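Local structure of conserved hypothetical exported protein (Bacteroides fragilis, 4JJA) at residues Asp5-Ile8 against Gly9-Thr13; His172-Thr175 against Leu176-Ala180; Lys203-Thr206 against His207-Tyr211. The protein is of unknown function but belongs to the NamZ family and is probably a peptidoglycan beta-N-acetylmuramidase. One frame throughout, in Å; residues are numbered along the deposited sequence.

Interaction 1. Residues Asp5-Ile8 against Gly9-Thr13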
loop_
_atom_site.group_PDB
_atom_site.type_symbol
_atom_site.label_atom_id
_atom_site.label_comp_id
_atom_site.label_asym_id
_atom_site.label_seq_id
_atom_site.Cartn_x
_atom_site.Cartn_y
_atom_site.Cartn_z
ATOM N N ASP A 5 -14.628 7.905 -17.022
ATOM C CA ASP A 5 -13.515 7.201 -16.413
ATOM C C ASP A 5 -12.627 8.115 -15.593
ATOM O O ASP A 5 -12.551 9.313 -15.824
ATOM C CB ASP A 5 -12.673 6.568 -17.486
ATOM C CG ASP A 5 -13.406 5.456 -18.203
ATOM O OD1 ASP A 5 -14.485 5.029 -17.703
ATOM O OD2 ASP A 5 -12.903 5.023 -19.253
ATOM N N VAL A 6 -11.976 7.507 -14.615
ATOM C CA VAL A 6 -11.051 8.275 -13.783
ATOM C C VAL A 6 -9.986 8.922 -14.644
ATOM O O VAL A 6 -9.421 8.279 -15.507
ATOM C CB VAL A 6 -10.387 7.382 -12.704
ATOM C CG1 VAL A 6 -9.290 8.164 -12.007
ATOM C CG2 VAL A 6 -11.415 6.916 -11.705
ATOM N N ILE A 7 -9.688 10.181 -14.360
ATOM C CA ILE A 7 -8.557 10.863 -14.990
ATOM C C ILE A 7 -7.560 11.108 -13.848
ATOM O O ILE A 7 -7.791 11.903 -12.938
ATOM C CB ILE A 7 -8.968 12.192 -15.659
ATOM C CG1 ILE A 7 -10.071 11.989 -16.680
ATOM C CG2 ILE A 7 -7.767 12.907 -16.264
ATOM C CD1 ILE A 7 -10.665 13.302 -17.230
ATOM N N ILE A 8 -6.443 10.410 -13.891
ATOM C CA ILE A 8 -5.456 10.533 -12.827
ATOM C C ILE A 8 -4.761 11.899 -12.907
ATOM O O ILE A 8 -4.811 12.599 -13.931
ATOM C CB ILE A 8 -4.426 9.400 -12.858
ATOM C CG1 ILE A 8 -3.584 9.446 -14.133
ATOM C CG2 ILE A 8 -5.106 8.015 -12.627
ATOM C CD1 ILE A 8 -2.399 8.468 -14.125
ATOM N N GLY A 9 -4.119 12.303 -11.817
ATOM C CA GLY A 9 -3.425 13.573 -11.761
ATOM C C GLY A 9 -2.430 13.722 -12.920
ATOM O O GLY A 9 -2.337 14.783 -13.515
ATOM N N ALA A 10 -1.628 12.679 -13.174
ATOM C CA ALA A 10 -0.536 12.783 -14.153
ATOM C C ALA A 10 -1.036 13.045 -15.567
ATOM O O ALA A 10 -0.286 13.579 -16.387
ATOM C CB ALA A 10 0.345 11.563 -14.115
ATOM N N GLU A 11 -2.278 12.701 -15.885
ATOM C CA GLU A 11 -2.859 12.957 -17.205
ATOM C C GLU A 11 -3.189 14.420 -17.424
ATOM O O GLU A 11 -3.351 14.865 -18.565
ATOM C CB GLU A 11 -4.168 12.171 -17.351
ATOM C CG GLU A 11 -3.996 10.709 -17.515
ATOM C CD GLU A 11 -5.332 9.993 -17.630
ATOM O OE1 GLU A 11 -5.922 9.660 -16.589
ATOM O OE2 GLU A 11 -5.807 9.798 -18.782
ATOM N N GLN A 12 -3.351 15.165 -16.343
ATOM C CA GLN A 12 -3.842 16.540 -16.377
ATOM C C GLN A 12 -2.671 17.536 -16.545
ATOM O O GLN A 12 -2.410 18.379 -15.695
ATOM C CB GLN A 12 -4.619 16.851 -15.106
ATOM C CG GLN A 12 -5.815 15.920 -14.960
ATOM C CD GLN A 12 -6.454 16.090 -13.600
ATOM O OE1 GLN A 12 -6.890 17.212 -13.239
ATOM N NE2 GLN A 12 -6.569 14.995 -12.866
ATOM N N THR A 13 -1.956 17.370 -17.659
ATOM C CA THR A 13 -0.735 18.132 -17.857
ATOM C C THR A 13 -0.977 19.633 -17.836
ATOM O O THR A 13 -0.126 20.383 -17.380
ATOM C CB THR A 13 -0.004 17.722 -19.102
ATOM O OG1 THR A 13 -0.832 17.987 -20.226
ATOM C CG2 THR A 13 0.370 16.247 -19.064
HETATM O O HOH W 1 -8.502 8.798 -18.310
#
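Ile8 and Glu11 are joined by two hydrogen bonds that run in opposite directions. Ile8 N donates to Glu11 OE1 at 2.8 Å. Glu11 N donates back to Ile8 O at 3.2 Å, with a bent N-H...O angle of 140°. Glu11 has two conformers. In the one described, the side-chain bond reaches OE1 on its anti side, a little out of the carboxylate plane. Glu11 can make it because its chain is extended beyond CG and runs back over the turn, across the Ile8 side chain at about a right angle.

Ile8 O accepts a second hydrogen bond, from Gln12 NE2, also at 3.2 Å. The two donors come from opposite faces of the carbonyl plane, each far out of it. Gln12 NE2 also donates to Pro201 O, just past strand 197-200, which ties the turn to the sheet edge.

Water 1 bridges Val6 O (3.0 Å) and Glu11 OE2 (2.9 Å) and can donate to each, though not necessarily to both at once.

The apolar contacts are few. Glu11 CG lies against Ile8 CG1, 3.6 Å away. Ile8 CD1 touches Ala10 CB at 4.1 Å. Ile7 CG2 is anti to the backbone N and meets Gln12 CG at 3.8 Å.

Residues 9-11 have helical backbone angles without the regular helical bonds. Gln12 is the centre of an inverse gamma turn that leads into helix 13-20. Gly9 is joined through the backbone to Asp141, just after strand 136-140. The chemistry implies a turn closed from both sides: the carboxylate holds the N-H of Ile8, while a backbone amide and a side-chain amide hold its carbonyl. In this conformer the negative charge of Glu11 is probably eased by these N-H and water contacts.

Interaction 2. Residues His172-Thr175 against Leu176-Ala180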
loop_
_atom_site.group_PDB
_atom_site.type_symbol
_atom_site.label_atom_id
_atom_site.label_comp_id
_atom_site.label_asym_id
_atom_site.label_seq_id
_atom_site.Cartn_x
_atom_site.Cartn_y
_atom_site.Cartn_z
ATOM N N HIS A 172 -7.015 2.316 5.345
ATOM C CA HIS A 172 -7.172 3.718 5.724
ATOM C C HIS A 172 -8.141 4.485 4.812
ATOM O O HIS A 172 -8.631 5.555 5.194
ATOM C CB HIS A 172 -5.805 4.408 5.828
ATOM C CG HIS A 172 -4.969 4.252 4.604
ATOM N ND1 HIS A 172 -5.261 4.903 3.421
ATOM C CD2 HIS A 172 -3.822 3.557 4.402
ATOM C CE1 HIS A 172 -4.308 4.610 2.546
ATOM N NE2 HIS A 172 -3.452 3.752 3.109
ATOM N N GLY A 173 -8.387 3.948 3.612
ATOM C CA GLY A 173 -9.314 4.506 2.705
ATOM C C GLY A 173 -8.927 5.761 1.960
ATOM O O GLY A 173 -9.775 6.381 1.352
HETATM N N MSE A 174 -7.650 6.153 2.002
HETATM C CA MSE A 174 -7.231 7.449 1.507
HETATM C C MSE A 174 -6.282 7.309 0.329
HETATM O O MSE A 174 -5.550 6.350 0.207
HETATM C CB MSE A 174 -6.498 8.241 2.597
HETATM C CG MSE A 174 -7.381 8.417 3.828
HETATM SE SE MSE A 174 -6.550 9.299 5.350
HETATM C CE MSE A 174 -6.700 11.010 4.705
ATOM N N THR A 175 -6.335 8.280 -0.568
ATOM C CA THR A 175 -5.291 8.380 -1.570
ATOM C C THR A 175 -3.974 8.882 -0.960
ATOM O O THR A 175 -3.993 9.431 0.142
ATOM C CB THR A 175 -5.678 9.290 -2.737
ATOM O OG1 THR A 175 -5.684 10.656 -2.302
ATOM C CG2 THR A 175 -6.960 8.853 -3.388
ATOM N N LEU A 176 -2.862 8.727 -1.668
ATOM C CA LEU A 176 -1.602 9.234 -1.130
ATOM C C LEU A 176 -1.659 10.742 -0.985
ATOM O O LEU A 176 -1.076 11.282 -0.035
ATOM C CB LEU A 176 -0.422 8.805 -1.947
ATOM C CG LEU A 176 -0.047 7.335 -1.992
ATOM C CD1 LEU A 176 1.129 7.109 -2.986
ATOM C CD2 LEU A 176 0.303 6.842 -0.615
ATOM N N GLY A 177 -2.375 11.464 -1.850
ATOM C CA GLY A 177 -2.529 12.891 -1.696
ATOM C C GLY A 177 -3.279 13.261 -0.441
ATOM O O GLY A 177 -2.903 14.163 0.286
ATOM N N GLU A 178 -4.390 12.580 -0.200
ATOM C CA GLU A 178 -5.148 12.820 1.034
ATOM C C GLU A 178 -4.316 12.538 2.254
ATOM O O GLU A 178 -4.329 13.298 3.224
ATOM C CB GLU A 178 -6.412 11.963 1.013
ATOM C CG GLU A 178 -7.440 12.320 -0.097
ATOM C CD GLU A 178 -8.627 11.390 -0.166
ATOM O OE1 GLU A 178 -8.426 10.157 0.002
ATOM O OE2 GLU A 178 -9.781 11.876 -0.366
ATOM N N LEU A 179 -3.625 11.397 2.250
ATOM C CA LEU A 179 -2.806 11.008 3.362
ATOM C C LEU A 179 -1.708 12.023 3.611
ATOM O O LEU A 179 -1.411 12.339 4.760
ATOM C CB LEU A 179 -2.240 9.601 3.144
ATOM C CG LEU A 179 -1.498 8.985 4.294
ATOM C CD1 LEU A 179 -2.364 8.929 5.572
ATOM C CD2 LEU A 179 -1.055 7.564 3.921
ATOM N N ALA A 180 -1.088 12.552 2.559
ATOM C CA ALA A 180 -0.048 13.562 2.722
ATOM C C ALA A 180 -0.605 14.765 3.448
ATOM O O ALA A 180 0.066 15.335 4.349
ATOM C CB ALA A 180 0.536 13.967 1.399
#
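The backbone comes in extended at Met174 and Thr175 and turns into helix 176-185 at Leu176, where Leu179 N donates to Thr175 O at 2.9 Å. Thr175 is the N-cap, and with Glu178 it forms a capping box. Glu178 N donates to Thr175 OG1 at 3.1 Å, and Thr175 N donates to Glu178 OE1 at 2.9 Å. Both bonds are fairly straight, with N-H...O angles of 171° and 163°.

Torsions place the two groups. Thr175 OG1 stands between the backbone N and the carbonyl carbon (chi1 71°), which turns the hydroxyl toward the first turn of the helix. The Glu178 chain is extended beyond CG and reaches back, bringing CG to 3.3 Å from Thr175 OG1. Thr175 N meets OE1 on its anti side.

Both capping groups have further partners. Asp141, just after strand 136-140, bonds Thr175 OG1 through OD2 and Gly177 N through OD1. The other carboxylate oxygen, Glu178 OE2, is held by His207 NE2 and Leu367 N. The negative charges of Asp141 and Glu178 near the helix start would suit the positive end of the helix dipole.

Met174 is a selenomethionine. Its chain bends at the end and brings CE to 3.6 Å from Glu178 O, while SE lies 4.2 Å from Leu179 CD1. The Met174 side chain also touches Phe358 and Arg362 of helix 352-362. Before the cap, the loop is pinned by a ring: Met174 N donates to His172 ND1 at 3.0 Å, nearly in the plane of the imidazole.

Interaction 3. Residues Lys203-Thr206 against His207-Tyr211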
loop_
_atom_site.group_PDB
_atom_site.type_symbol
_atom_site.label_atom_id
_atom_site.label_comp_id
_atom_site.label_asym_id
_atom_site.label_seq_id
_atom_site.Cartn_x
_atom_site.Cartn_y
_atom_site.Cartn_z
ATOM N N LYS A 203 -9.781 13.309 -11.440
ATOM C CA LYS A 203 -11.148 13.679 -11.837
ATOM C C LYS A 203 -11.964 12.420 -12.021
ATOM O O LYS A 203 -11.410 11.349 -12.280
ATOM C CB LYS A 203 -11.167 14.481 -13.116
ATOM C CG LYS A 203 -10.433 15.810 -12.978
ATOM C CD LYS A 203 -10.462 16.619 -14.281
ATOM C CE LYS A 203 -10.048 18.055 -14.075
ATOM N NZ LYS A 203 -10.520 18.680 -12.804
ATOM N N ASN A 204 -13.277 12.555 -11.873
ATOM C CA ASN A 204 -14.226 11.438 -11.996
ATOM C C ASN A 204 -13.913 10.347 -11.001
ATOM O O ASN A 204 -13.920 9.167 -11.315
ATOM C CB ASN A 204 -14.252 10.905 -13.427
ATOM C CG ASN A 204 -14.531 11.988 -14.447
ATOM O OD1 ASN A 204 -15.306 12.944 -14.186
ATOM N ND2 ASN A 204 -13.894 11.859 -15.606
ATOM N N TYR A 205 -13.650 10.780 -9.776
ATOM C CA TYR A 205 -13.252 9.846 -8.700
ATOM C C TYR A 205 -13.888 10.236 -7.378
ATOM O O TYR A 205 -13.805 11.386 -6.947
ATOM C CB TYR A 205 -11.710 9.863 -8.536
ATOM C CG TYR A 205 -11.213 8.883 -7.499
ATOM C CD1 TYR A 205 -11.371 7.517 -7.650
ATOM C CD2 TYR A 205 -10.558 9.328 -6.357
ATOM C CE1 TYR A 205 -10.955 6.662 -6.641
ATOM C CE2 TYR A 205 -10.116 8.450 -5.354
ATOM C CZ TYR A 205 -10.281 7.114 -5.528
ATOM O OH TYR A 205 -9.854 6.241 -4.518
ATOM N N THR A 206 -14.562 9.259 -6.750
ATOM C CA THR A 206 -15.096 9.383 -5.412
ATOM C C THR A 206 -14.551 8.220 -4.598
ATOM O O THR A 206 -13.996 7.252 -5.136
ATOM C CB THR A 206 -16.638 9.292 -5.391
ATOM O OG1 THR A 206 -17.004 7.955 -5.693
ATOM C CG2 THR A 206 -17.254 10.298 -6.396
ATOM N N HIS A 207 -14.820 8.252 -3.296
ATOM C CA HIS A 207 -14.549 7.100 -2.403
ATOM C C HIS A 207 -15.559 5.951 -2.488
ATOM O O HIS A 207 -15.615 5.059 -1.616
ATOM C CB HIS A 207 -14.345 7.571 -0.977
ATOM C CG HIS A 207 -13.055 8.288 -0.780
ATOM N ND1 HIS A 207 -11.865 7.618 -0.575
ATOM C CD2 HIS A 207 -12.751 9.608 -0.795
ATOM C CE1 HIS A 207 -10.888 8.503 -0.449
ATOM N NE2 HIS A 207 -11.394 9.717 -0.588
ATOM N N GLN A 208 -16.353 5.965 -3.541
ATOM C CA GLN A 208 -17.029 4.736 -4.021
ATOM C C GLN A 208 -16.544 4.187 -5.325
ATOM O O GLN A 208 -16.911 3.054 -5.669
ATOM C CB GLN A 208 -18.538 4.995 -4.132
ATOM C CG GLN A 208 -19.206 5.092 -2.806
ATOM C CD GLN A 208 -20.718 5.277 -2.934
ATOM O OE1 GLN A 208 -21.420 4.336 -3.291
ATOM N NE2 GLN A 208 -21.201 6.471 -2.674
ATOM N N THR A 209 -15.706 4.945 -6.051
ATOM C CA THR A 209 -15.234 4.484 -7.315
ATOM C C THR A 209 -14.345 3.262 -7.090
ATOM O O THR A 209 -13.457 3.304 -6.239
ATOM C CB THR A 209 -14.398 5.549 -7.996
ATOM O OG1 THR A 209 -15.153 6.745 -8.122
ATOM C CG2 THR A 209 -13.852 5.101 -9.378
HETATM N N MSE A 210 -14.503 2.230 -7.898
HETATM C CA MSE A 210 -13.729 1.000 -7.844
HETATM C C MSE A 210 -12.748 0.969 -8.984
HETATM O O MSE A 210 -12.948 0.270 -9.982
HETATM C CB MSE A 210 -14.649 -0.222 -7.870
HETATM C CG MSE A 210 -15.732 -0.153 -6.794
HETATM SE SE MSE A 210 -15.120 0.085 -4.967
HETATM C CE MSE A 210 -14.078 -1.543 -4.797
ATOM N N TYR A 211 -11.678 1.745 -8.857
ATOM C CA TYR A 211 -10.646 1.808 -9.862
ATOM C C TYR A 211 -9.869 0.538 -9.917
ATOM O O TYR A 211 -9.453 0.020 -8.882
ATOM C CB TYR A 211 -9.736 2.972 -9.586
ATOM C CG TYR A 211 -8.580 3.147 -10.549
ATOM C CD1 TYR A 211 -8.733 3.748 -11.790
ATOM C CD2 TYR A 211 -7.290 2.774 -10.185
ATOM C CE1 TYR A 211 -7.652 3.952 -12.606
ATOM C CE2 TYR A 211 -6.208 2.997 -10.984
ATOM C CZ TYR A 211 -6.392 3.617 -12.202
ATOM O OH TYR A 211 -5.257 3.816 -12.984
HETATM O O HOH W 2 -11.983 4.711 -3.813
#
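Thr206 and Thr209 hold the tight part of this contact, a type I beta turn. Thr206 N donates to Thr209 OG1 at 2.9 Å, almost straight at 174°. Thr209 N donates to Thr206 O at 3.0 Å and closes the turn, coming from well above the carbonyl plane. The Thr206 hydroxyl accepts inside the turn: Gln208 N donates to Thr206 OG1 at 3.0 Å. That oxygen lies between the backbone N and the carbonyl carbon (chi1 70°), which points it over the turn.

The Tyr205 ring leans on Thr209 next to this network, and the two side chains cross at a slant. Its CD1 comes to 3.6 Å from Thr209 CB. Water 2 links the phenol to the backbone, 2.7 Å from Tyr205 OH and 3.2 Å from Thr209 O. Tyr205 OH is also bonded to Asn144 N.

The solvent side is looser. Gln208 is exposed and touches the turn mainly through CB, 3.7 Å from Thr206 OG1, while its amide leads away; the residue also touches a crystal neighbour. Asn204 is exposed too, and its ND2 bonds Asp5 O.

Along the chain the turn follows strand 197-200, an outermost strand of the parallel sheet, and precedes helix 224-233. His207 is joined through the backbone to Gln369, and the Tyr205 ring meets Tyr368 edge to face, both in the C-terminal tail after helix 352-362.

The three contacts come in order along the chain, and interaction 3 lies between the others in the fold. Its centre is about 12 Å from that of interaction 1 and 13 Å from that of interaction 2. The centres of interactions 1 and 2 are about 17 Å apart; their nearest atoms are about 9 Å apart. Lys203 N bonds Ile7 O. On the other side, Glu178 OE2 meets His207 NE2. Strands 136-140 and 197-200 of the parallel sheet lead toward this region, and Asp141 reaches both interaction 1 and interaction 2. The N-terminal segment, the start of helix 176-185 and the loop after strand 197-200 are thereby joined near the 197-200 edge of the sheet.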